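Side-chain contacts in type II restriction enzyme NlaIV (Neisseria lactamica, PDB 6QM2), which recognises the double-stranded DNA sequence 5'-GGNNCC-3' and cuts it in the middle to leave blunt ends: residues 81-84 against 85-88; 118-121 against 122-125; 199-202 against 203-206; 238-241 against 242-246. All blocks are in the same frame, centred on the assembly; numbering follows the deposited sequence.

Interaction 1: 81-84 against 85-88; sequences KKDR and SREL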
loop_
_atom_site.group_PDB
_atom_site.type_symbol
_atom_site.label_atom_id
_atom_site.label_comp_id
_atom_site.label_asym_id
_atom_site.label_seq_id
_atom_site.Cartn_x
_atom_site.Cartn_y
_atom_site.Cartn_z
ATOM N N LYS A 81 -26.316 2.849 -18.844
ATOM C CA LYS A 81 -25.761 4.153 -19.262
ATOM C C LYS A 81 -26.803 5.275 -19.354
ATOM O O LYS A 81 -26.484 6.440 -19.100
ATOM C CB LYS A 81 -25.026 4.029 -20.606
ATOM C CG LYS A 81 -23.694 3.294 -20.522
ATOM C CD LYS A 81 -23.022 3.132 -21.884
ATOM C CE LYS A 81 -22.386 4.418 -22.403
ATOM N NZ LYS A 81 -21.090 4.749 -21.747
ATOM N N LYS A 82 -28.034 4.913 -19.718
ATOM C CA LYS A 82 -29.136 5.873 -19.862
ATOM C C LYS A 82 -29.879 6.172 -18.553
ATOM O O LYS A 82 -30.471 7.245 -18.418
ATOM C CB LYS A 82 -30.128 5.394 -20.930
ATOM C CG LYS A 82 -29.578 5.476 -22.346
ATOM C CD LYS A 82 -30.646 5.176 -23.385
ATOM C CE LYS A 82 -30.183 5.572 -24.778
ATOM N NZ LYS A 82 -31.237 5.326 -25.801
ATOM N N ASP A 83 -29.855 5.230 -17.607
ATOM C CA ASP A 83 -30.494 5.406 -16.296
ATOM C C ASP A 83 -29.463 5.222 -15.175
ATOM O O ASP A 83 -29.185 4.103 -14.738
ATOM C CB ASP A 83 -31.668 4.423 -16.139
ATOM C CG ASP A 83 -32.635 4.814 -15.018
ATOM O OD1 ASP A 83 -32.374 5.784 -14.270
ATOM O OD2 ASP A 83 -33.678 4.137 -14.892
ATOM N N ARG A 84 -28.910 6.338 -14.706
ATOM C CA ARG A 84 -27.892 6.325 -13.649
ATOM C C ARG A 84 -28.480 6.363 -12.225
ATOM O O ARG A 84 -27.753 6.616 -11.261
ATOM C CB ARG A 84 -26.882 7.471 -13.867
ATOM C CG ARG A 84 -25.749 7.126 -14.836
ATOM C CD ARG A 84 -24.413 7.773 -14.453
ATOM N NE ARG A 84 -24.185 9.036 -15.146
ATOM C CZ ARG A 84 -23.824 9.154 -16.428
ATOM N NH1 ARG A 84 -23.646 8.077 -17.200
ATOM N NH2 ARG A 84 -23.649 10.366 -16.954
ATOM N N SER A 85 -29.788 6.134 -12.094
ATOM C CA SER A 85 -30.419 5.919 -10.796
ATOM C C SER A 85 -30.807 4.459 -10.553
ATOM O O SER A 85 -31.258 4.127 -9.459
ATOM C CB SER A 85 -31.652 6.818 -10.651
ATOM O OG SER A 85 -32.624 6.530 -11.638
ATOM N N ARG A 86 -30.637 3.596 -11.556
ATOM C CA ARG A 86 -30.977 2.176 -11.441
ATOM C C ARG A 86 -29.823 1.331 -11.958
ATOM O O ARG A 86 -28.945 1.832 -12.662
ATOM C CB ARG A 86 -32.247 1.847 -12.241
ATOM C CG ARG A 86 -33.488 2.660 -11.876
ATOM C CD ARG A 86 -34.001 2.299 -10.493
ATOM N NE ARG A 86 -35.264 2.952 -10.133
ATOM C CZ ARG A 86 -35.408 4.234 -9.777
ATOM N NH1 ARG A 86 -34.371 5.073 -9.754
ATOM N NH2 ARG A 86 -36.616 4.693 -9.452
ATOM N N GLU A 87 -29.841 0.046 -11.604
ATOM C CA GLU A 87 -28.823 -0.923 -12.028
ATOM C C GLU A 87 -27.410 -0.481 -11.594
ATOM O O GLU A 87 -26.477 -0.432 -12.403
ATOM C CB GLU A 87 -28.905 -1.176 -13.549
ATOM C CG GLU A 87 -30.316 -1.368 -14.113
ATOM C CD GLU A 87 -31.117 -2.460 -13.417
ATOM O OE1 GLU A 87 -30.534 -3.509 -13.079
ATOM O OE2 GLU A 87 -32.339 -2.275 -13.215
ATOM N N LEU A 88 -27.281 -0.165 -10.304
ATOM C CA LEU A 88 -26.044 0.369 -9.716
ATOM C C LEU A 88 -25.268 -0.734 -8.989
ATOM O O LEU A 88 -25.851 -1.485 -8.203
ATOM C CB LEU A 88 -26.376 1.496 -8.738
ATOM C CG LEU A 88 -27.291 2.607 -9.261
ATOM C CD1 LEU A 88 -27.556 3.648 -8.185
ATOM C CD2 LEU A 88 -26.687 3.259 -10.490
#

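Interaction 2: 118-121 against 122-125; sequences PYML and DVDY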
loop_
_atom_site.group_PDB
_atom_site.type_symbol
_atom_site.label_atom_id
_atom_site.label_comp_id
_atom_site.label_asym_id
_atom_site.label_seq_id
_atom_site.Cartn_x
_atom_site.Cartn_y
_atom_site.Cartn_z
ATOM N N PRO A 118 -32.529 8.491 -2.798
ATOM C CA PRO A 118 -32.985 7.250 -2.140
ATOM C C PRO A 118 -32.706 5.968 -2.916
ATOM O O PRO A 118 -32.556 4.908 -2.316
ATOM C CB PRO A 118 -34.500 7.445 -2.017
ATOM C CG PRO A 118 -34.710 8.910 -2.092
ATOM C CD PRO A 118 -33.641 9.440 -2.992
ATOM N N TYR A 119 -32.665 6.070 -4.238
ATOM C CA TYR A 119 -32.272 4.949 -5.100
ATOM C C TYR A 119 -30.887 4.332 -4.811
ATOM O O TYR A 119 -30.611 3.209 -5.255
ATOM C CB TYR A 119 -32.388 5.329 -6.585
ATOM C CG TYR A 119 -31.622 6.572 -7.008
ATOM C CD1 TYR A 119 -30.285 6.501 -7.381
ATOM C CD2 TYR A 119 -32.251 7.820 -7.058
ATOM C CE1 TYR A 119 -29.588 7.640 -7.777
ATOM C CE2 TYR A 119 -31.561 8.960 -7.448
ATOM C CZ TYR A 119 -30.234 8.864 -7.811
ATOM O OH TYR A 119 -29.555 9.988 -8.203
ATOM N N MET A 120 -30.029 5.049 -4.079
ATOM C CA MET A 120 -28.770 4.475 -3.580
ATOM C C MET A 120 -28.964 3.285 -2.633
ATOM O O MET A 120 -28.104 2.411 -2.560
ATOM C CB MET A 120 -27.914 5.547 -2.894
ATOM C CG MET A 120 -27.348 6.597 -3.836
ATOM S SD MET A 120 -26.335 5.883 -5.151
ATOM C CE MET A 120 -25.886 7.352 -6.075
ATOM N N LEU A 121 -30.094 3.235 -1.933
ATOM C CA LEU A 121 -30.411 2.098 -1.060
ATOM C C LEU A 121 -30.641 0.778 -1.809
ATOM O O LEU A 121 -30.609 -0.288 -1.188
ATOM C CB LEU A 121 -31.638 2.404 -0.200
ATOM C CG LEU A 121 -31.490 3.566 0.785
ATOM C CD1 LEU A 121 -32.841 4.080 1.258
ATOM C CD2 LEU A 121 -30.629 3.157 1.968
ATOM N N ASP A 122 -30.890 0.850 -3.119
ATOM C CA ASP A 122 -31.075 -0.340 -3.953
ATOM C C ASP A 122 -29.810 -0.702 -4.738
ATOM O O ASP A 122 -29.887 -1.500 -5.673
ATOM C CB ASP A 122 -32.255 -0.128 -4.919
ATOM C CG ASP A 122 -32.971 -1.430 -5.280
ATOM O OD1 ASP A 122 -33.518 -2.076 -4.364
ATOM O OD2 ASP A 122 -33.000 -1.801 -6.477
ATOM N N VAL A 123 -28.656 -0.138 -4.364
ATOM C CA VAL A 123 -27.373 -0.527 -4.970
ATOM C C VAL A 123 -27.074 -1.984 -4.624
ATOM O O VAL A 123 -27.305 -2.417 -3.489
ATOM C CB VAL A 123 -26.198 0.360 -4.490
ATOM C CG1 VAL A 123 -24.853 -0.197 -4.954
ATOM C CG2 VAL A 123 -26.365 1.795 -4.981
ATOM N N ASP A 124 -26.576 -2.730 -5.608
ATOM C CA ASP A 124 -26.166 -4.120 -5.401
ATOM C C ASP A 124 -24.676 -4.171 -5.069
ATOM O O ASP A 124 -23.860 -3.522 -5.734
ATOM C CB ASP A 124 -26.474 -4.974 -6.638
ATOM C CG ASP A 124 -27.963 -5.233 -6.816
ATOM O OD1 ASP A 124 -28.610 -5.713 -5.864
ATOM O OD2 ASP A 124 -28.489 -4.966 -7.915
ATOM N N TYR A 125 -24.339 -4.938 -4.031
ATOM C CA TYR A 125 -22.959 -5.109 -3.582
ATOM C C TYR A 125 -22.451 -6.477 -4.017
ATOM O O TYR A 125 -22.879 -7.495 -3.471
ATOM C CB TYR A 125 -22.861 -4.968 -2.059
ATOM C CG TYR A 125 -23.051 -3.551 -1.575
ATOM C CD1 TYR A 125 -24.319 -2.975 -1.526
ATOM C CD2 TYR A 125 -21.967 -2.780 -1.170
ATOM C CE1 TYR A 125 -24.499 -1.672 -1.086
ATOM C CE2 TYR A 125 -22.138 -1.478 -0.723
ATOM C CZ TYR A 125 -23.403 -0.927 -0.685
ATOM O OH TYR A 125 -23.565 0.365 -0.245
HETATM O O HOH W 1 -25.936 1.916 -0.436
HETATM O O HOH W 2 -28.020 -1.106 -1.212
#

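Interaction 3: 199-202 against 203-206; sequences EETV and YQNP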
loop_
_atom_site.group_PDB
_atom_site.type_symbol
_atom_site.label_atom_id
_atom_site.label_comp_id
_atom_site.label_asym_id
_atom_site.label_seq_id
_atom_site.Cartn_x
_atom_site.Cartn_y
_atom_site.Cartn_z
ATOM N N GLU A 199 -32.115 6.681 10.476
ATOM C CA GLU A 199 -32.882 7.810 11.014
ATOM C C GLU A 199 -32.502 8.119 12.455
ATOM O O GLU A 199 -32.234 9.270 12.795
ATOM C CB GLU A 199 -34.392 7.542 10.945
ATOM C CG GLU A 199 -35.261 8.740 11.325
ATOM C CD GLU A 199 -36.692 8.367 11.678
ATOM O OE1 GLU A 199 -37.197 7.323 11.196
ATOM O OE2 GLU A 199 -37.316 9.136 12.443
ATOM N N GLU A 200 -32.490 7.089 13.294
ATOM C CA GLU A 200 -32.209 7.273 14.716
ATOM C C GLU A 200 -30.748 7.639 14.939
ATOM O O GLU A 200 -30.450 8.545 15.724
ATOM C CB GLU A 200 -32.594 6.024 15.524
ATOM C CG GLU A 200 -32.595 6.218 17.037
ATOM C CD GLU A 200 -33.454 7.383 17.499
ATOM O OE1 GLU A 200 -34.519 7.632 16.891
ATOM O OE2 GLU A 200 -33.056 8.056 18.470
ATOM N N THR A 201 -29.850 6.955 14.230
ATOM C CA THR A 201 -28.419 7.276 14.265
ATOM C C THR A 201 -28.143 8.750 13.954
ATOM O O THR A 201 -27.235 9.340 14.538
ATOM C CB THR A 201 -27.612 6.395 13.291
ATOM O OG1 THR A 201 -27.923 5.017 13.520
ATOM C CG2 THR A 201 -26.114 6.587 13.482
ATOM N N VAL A 202 -28.925 9.338 13.048
ATOM C CA VAL A 202 -28.809 10.764 12.733
ATOM C C VAL A 202 -28.982 11.602 14.005
ATOM O O VAL A 202 -28.203 12.521 14.248
ATOM C CB VAL A 202 -29.813 11.212 11.628
ATOM C CG1 VAL A 202 -29.876 12.728 11.507
ATOM C CG2 VAL A 202 -29.428 10.630 10.273
ATOM N N TYR A 203 -29.992 11.271 14.807
ATOM C CA TYR A 203 -30.252 11.978 16.069
ATOM C C TYR A 203 -29.225 11.657 17.155
ATOM O O TYR A 203 -28.800 12.555 17.890
ATOM C CB TYR A 203 -31.659 11.661 16.584
ATOM C CG TYR A 203 -31.977 12.324 17.904
ATOM C CD1 TYR A 203 -32.000 13.712 18.019
ATOM C CD2 TYR A 203 -32.240 11.568 19.042
ATOM C CE1 TYR A 203 -32.289 14.326 19.226
ATOM C CE2 TYR A 203 -32.530 12.175 20.254
ATOM C CZ TYR A 203 -32.552 13.553 20.341
ATOM O OH TYR A 203 -32.837 14.155 21.542
ATOM N N GLN A 204 -28.859 10.375 17.260
ATOM C CA GLN A 204 -27.855 9.907 18.232
ATOM C C GLN A 204 -26.512 10.607 18.053
ATOM O O GLN A 204 -25.877 10.995 19.025
ATOM C CB GLN A 204 -27.646 8.391 18.117
ATOM C CG GLN A 204 -28.819 7.547 18.607
ATOM C CD GLN A 204 -28.642 6.060 18.334
ATOM O OE1 GLN A 204 -27.751 5.650 17.584
ATOM N NE2 GLN A 204 -29.499 5.239 18.939
ATOM N N ASN A 205 -26.100 10.759 16.798
ATOM C CA ASN A 205 -24.830 11.378 16.429
ATOM C C ASN A 205 -24.920 12.898 16.600
ATOM O O ASN A 205 -25.691 13.533 15.891
ATOM C CB ASN A 205 -24.515 11.013 14.973
ATOM C CG ASN A 205 -23.191 11.567 14.480
ATOM O OD1 ASN A 205 -22.455 12.236 15.209
ATOM N ND2 ASN A 205 -22.879 11.274 13.223
ATOM N N PRO A 206 -24.128 13.484 17.525
ATOM C CA PRO A 206 -24.156 14.949 17.694
ATOM C C PRO A 206 -23.841 15.748 16.425
ATOM O O PRO A 206 -24.365 16.846 16.255
ATOM C CB PRO A 206 -23.082 15.210 18.762
ATOM C CG PRO A 206 -22.965 13.929 19.507
ATOM C CD PRO A 206 -23.203 12.852 18.487
#

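Interaction 4: 238-241 against 242-246; sequences EIAH and KYKKK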
loop_
_atom_site.group_PDB
_atom_site.type_symbol
_atom_site.label_atom_id
_atom_site.label_comp_id
_atom_site.label_asym_id
_atom_site.label_seq_id
_atom_site.Cartn_x
_atom_site.Cartn_y
_atom_site.Cartn_z
ATOM N N GLU A 238 -39.431 0.837 18.457
ATOM C CA GLU A 238 -40.316 -0.327 18.293
ATOM C C GLU A 238 -39.593 -1.579 17.786
ATOM O O GLU A 238 -39.898 -2.682 18.237
ATOM C CB GLU A 238 -41.491 -0.003 17.350
ATOM C CG GLU A 238 -42.472 1.041 17.876
ATOM C CD GLU A 238 -43.132 0.647 19.191
ATOM O OE1 GLU A 238 -43.263 1.522 20.075
ATOM O OE2 GLU A 238 -43.511 -0.536 19.353
ATOM N N ILE A 239 -38.648 -1.408 16.862
ATOM C CA ILE A 239 -37.978 -2.548 16.204
ATOM C C ILE A 239 -36.581 -2.881 16.736
ATOM O O ILE A 239 -36.005 -3.900 16.343
ATOM C CB ILE A 239 -37.890 -2.367 14.666
ATOM C CG1 ILE A 239 -37.108 -1.102 14.274
ATOM C CG2 ILE A 239 -39.285 -2.336 14.062
ATOM C CD1 ILE A 239 -36.562 -1.148 12.864
ATOM N N ALA A 240 -36.044 -2.037 17.619
ATOM C CA ALA A 240 -34.680 -2.211 18.146
ATOM C C ALA A 240 -34.433 -3.594 18.740
ATOM O O ALA A 240 -33.367 -4.168 18.522
ATOM C CB ALA A 240 -34.359 -1.136 19.179
ATOM N N HIS A 241 -35.422 -4.127 19.464
ATOM C CA HIS A 241 -35.308 -5.443 20.116
ATOM C C HIS A 241 -34.881 -6.590 19.181
ATOM O O HIS A 241 -34.172 -7.502 19.608
ATOM C CB HIS A 241 -36.609 -5.818 20.845
ATOM C CG HIS A 241 -37.768 -6.095 19.936
ATOM N ND1 HIS A 241 -37.949 -7.312 19.313
ATOM C CD2 HIS A 241 -38.814 -5.323 19.559
ATOM C CE1 HIS A 241 -39.048 -7.272 18.581
ATOM N NE2 HIS A 241 -39.593 -6.076 18.715
ATOM N N LYS A 242 -35.297 -6.533 17.917
ATOM C CA LYS A 242 -34.919 -7.551 16.926
ATOM C C LYS A 242 -33.413 -7.589 16.637
ATOM O O LYS A 242 -32.893 -8.628 16.218
ATOM C CB LYS A 242 -35.659 -7.325 15.599
ATOM C CG LYS A 242 -37.176 -7.443 15.667
ATOM C CD LYS A 242 -37.807 -7.522 14.281
ATOM C CE LYS A 242 -37.676 -6.215 13.511
ATOM N NZ LYS A 242 -38.330 -6.280 12.176
ATOM N N TYR A 243 -32.733 -6.457 16.848
ATOM C CA TYR A 243 -31.331 -6.268 16.455
ATOM C C TYR A 243 -30.324 -6.100 17.613
ATOM O O TYR A 243 -29.116 -6.234 17.399
ATOM C CB TYR A 243 -31.267 -5.079 15.484
ATOM C CG TYR A 243 -32.152 -5.299 14.271
ATOM C CD1 TYR A 243 -31.870 -6.322 13.365
ATOM C CD2 TYR A 243 -33.291 -4.518 14.050
ATOM C CE1 TYR A 243 -32.684 -6.554 12.266
ATOM C CE2 TYR A 243 -34.110 -4.739 12.945
ATOM C CZ TYR A 243 -33.800 -5.760 12.055
ATOM O OH TYR A 243 -34.592 -6.002 10.952
ATOM N N LYS A 244 -30.815 -5.816 18.820
ATOM C CA LYS A 244 -29.967 -5.672 20.009
ATOM C C LYS A 244 -29.937 -7.004 20.764
ATOM O O LYS A 244 -30.420 -8.019 20.254
ATOM C CB LYS A 244 -30.511 -4.553 20.909
ATOM C CG LYS A 244 -30.582 -3.179 20.256
ATOM C CD LYS A 244 -29.225 -2.495 20.151
ATOM C CE LYS A 244 -29.408 -1.028 19.789
ATOM N NZ LYS A 244 -28.126 -0.288 19.690
ATOM N N LYS A 245 -29.352 -6.997 21.964
ATOM C CA LYS A 245 -29.425 -8.128 22.895
ATOM C C LYS A 245 -30.629 -7.930 23.820
ATOM O O LYS A 245 -31.482 -8.813 23.930
ATOM C CB LYS A 245 -28.150 -8.257 23.744
ATOM C CG LYS A 245 -26.836 -8.444 22.980
ATOM C CD LYS A 245 -26.222 -7.176 22.387
ATOM C CE LYS A 245 -26.075 -6.023 23.377
ATOM N NZ LYS A 245 -25.399 -4.840 22.777
ATOM N N LYS A 246 -30.677 -6.771 24.486
ATOM C CA LYS A 246 -31.749 -6.416 25.431
ATOM C C LYS A 246 -32.255 -5.003 25.130
ATOM O O LYS A 246 -32.421 -4.158 26.011
ATOM C CB LYS A 246 -31.242 -6.504 26.881
ATOM C CG LYS A 246 -30.802 -7.899 27.316
ATOM C CD LYS A 246 -29.648 -7.865 28.312
ATOM C CE LYS A 246 -28.832 -9.146 28.266
ATOM N NZ LYS A 246 -27.563 -9.005 29.028
ATOM O OXT LYS A 246 -32.514 -4.670 23.972
#

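Interaction 1: 81-84 against 85-88
Asp83 and Ser85 meet in a local polar contact at a surface turn, in the loop that joins strand 77-78 to strand 88-95. The hydroxyl OG of Ser85 donates to OD1 of Asp83 over 2.7 Å. It comes in on the syn side of the carboxylate, 23° out of the carboxylate plane. A weak second bond runs to the same oxygen, from Ser85 N to Asp83 OD1 at 3.4 Å. OD1 therefore takes both the side chain and the backbone of Ser85. Two torsions make this possible. The Asp83 carboxylate swings to the side away from its own N (chi1 -163°), and Ser85 OG sits between its N and carbonyl carbon (chi1 61°).

The backbone here forms a type I beta turn from Asp83 to Arg86. This turn belongs to the hairpin connection between two antiparallel neighbours of the mixed sheet, the sheet expected of the PDDEXK nuclease clan. The other carboxylate oxygen, Asp83 OD2, lies against the aliphatic start of Arg86, 3.4 Å from its CG. The charged ends do not pair: Asp83 OD1 and Arg86 NH1 are 5.0 Å apart, though a weak longer-range attraction is possible. The guanidinium turns instead to Tyr227, in a cation-pi contact.

Arg84 sends its guanidinium away from the turn, to a salt bridge with Asp66. Its carbonyl oxygen stays behind and touches the Leu88 side chain, with Arg84 O 3.6 Å from Leu88 CD2. Leu88 is buried and also packs on Phe78.

Interaction 2: 118-121 against 122-125
The carbonyl oxygen of Met120 is gripped twice. Val123 N donates to Met120 O at 3.2 Å, and water 1 donates to the same oxygen at 3.1 Å. Water 1 is also hydrogen-bonded to Tyr125 OH, 2.8 Å away, and lies in the plane of the tyrosine ring, at its edge. Asp122 N donates to Tyr119 O at 3.2 Å. Each amide sits above the plane of its carbonyl, 64° out at Tyr119 and 65° out at Met120, and neither uses a lone pair. These i to i+3 bonds prolong the pattern of the 3-10 segment 118-121 as the chain passes into strand 124-132. Water 2 bridges the same bend, donating to Leu121 O and to Val123 O at 2.7 Å each.

Val123 CG2 lies beside the same oxygen. It is anti to its own carbonyl carbon, which turns it back toward Met120. There it meets the thioether side by side, with Met120 SD 4.1 Å from Val123 CG2 and both side chains pointing the same way.

Leu121 packs on Tyr110 and Ile114 of helix 107-116 and on Phe219 of helix 215-227. Val123 lies on Leu88 and Glu90 of strand 88-95, the parallel neighbour of strand 124-132.

Interaction 3: 199-202 against 203-206
Two i to i+4 backbone bonds hold this last turn of helix 191-204. Gln204 N donates to Glu200 O at 2.9 Å and Asn205 N to Thr201 O, also at 2.9 Å. The first is nearly straight, with an N-H...O angle of 167°. The second donor is tilted from its carbonyl plane, where Asn205 is the first residue to leave helical geometry.

The Asn205 side chain touches the helix end with CB alone, 3.2 Å from Thr201 O. Its CG is anti to its own N and leads the amide away. OD1 accepts from Ala207 N.

On the outer side, Glu200 and Tyr203 run side by side. Glu200 bends at chi2 (54°), which sets OE2 at the ring edge, 3.7 Å from Tyr203 CD2. The carboxylate and ring planes stand 70° apart. Gln204 crosses Glu200 at about a right angle, and its NE2 is 3.8 Å from Glu200 CG. Gln204 OE1 accepts from Ala159 N, while Thr201 OG1 bonds back to Ala197 O.

Tyr203 also makes a cation-pi contact with Arg209. Gln204 NE2 thus packs on Glu200 CG, not the carboxylate, and Thr201 OG1, Gln204 OE1 and Asn205 OD1 bond outside the contact.

Interaction 4: 238-241 against 242-246
His241 has its ring placed between its own N and carbonyl carbon (chi1 68°), and this brings the ring alongside the start of Lys242. There the ring atom His241 CE1 touches Lys242 CG at 3.5 Å. The Lys242 chain bends at chi3 (-68°), which brings CE to 4.0 Å from Ile239 CB. The far end, Lys242 NZ, pairs with Asp193 and Glu189.

The backbone turns tightly here. Lys242 N donates to Ile239 O at 3.1 Å. Ala240 O takes two amides, Tyr243 N at 2.9 Å and Lys244 N at 3.1 Å. They approach differently: Tyr243 N stands 46° out of the carbonyl plane, whereas Lys244 N lies almost straight beyond the oxygen. Lys244 CG also lies over this oxygen, 3.4 Å from Ala240 O. Lys244 NZ goes on to the carbonyls of Met155 and Trp158.

Ile239 CD1 meets Tyr243 CE2 at 4.3 Å, an apolar contact. Tyr243 OH is tied to Asp193 and to the backbone of Glu189.

These i+3 and i+4 bonds carry a helix-like turn into the C-terminal tail. Ile239 rests on Asp193 and Ser196 of helix 191-204, and Tyr243 meets Phe188 in the loop before that helix.

Interactions 1 and 2 touch, with centres 11 Å apart. Leu88 O and Asp124 N are 3.0 Å apart, a probable hydrogen bond between parallel strands 88-95 and 124-132. Ser85 O also packs on Tyr119 CD1 at 3.3 Å. Both lie near a sodium ion, with the Met120 side chain about 7 Å and the Leu88 side chain about 9 Å away. The Val123 side chain is also about 9 Å from a potassium ion. The sodium site itself is made by Ser68, Asn70, Met73 and Pro75. Interactions 3 and 4 lie elsewhere, their centres 17 Å apart and their nearest atoms about 6 Å. Helix 191-204 links them, carrying interaction 3 and packing against Ile239 of interaction 4.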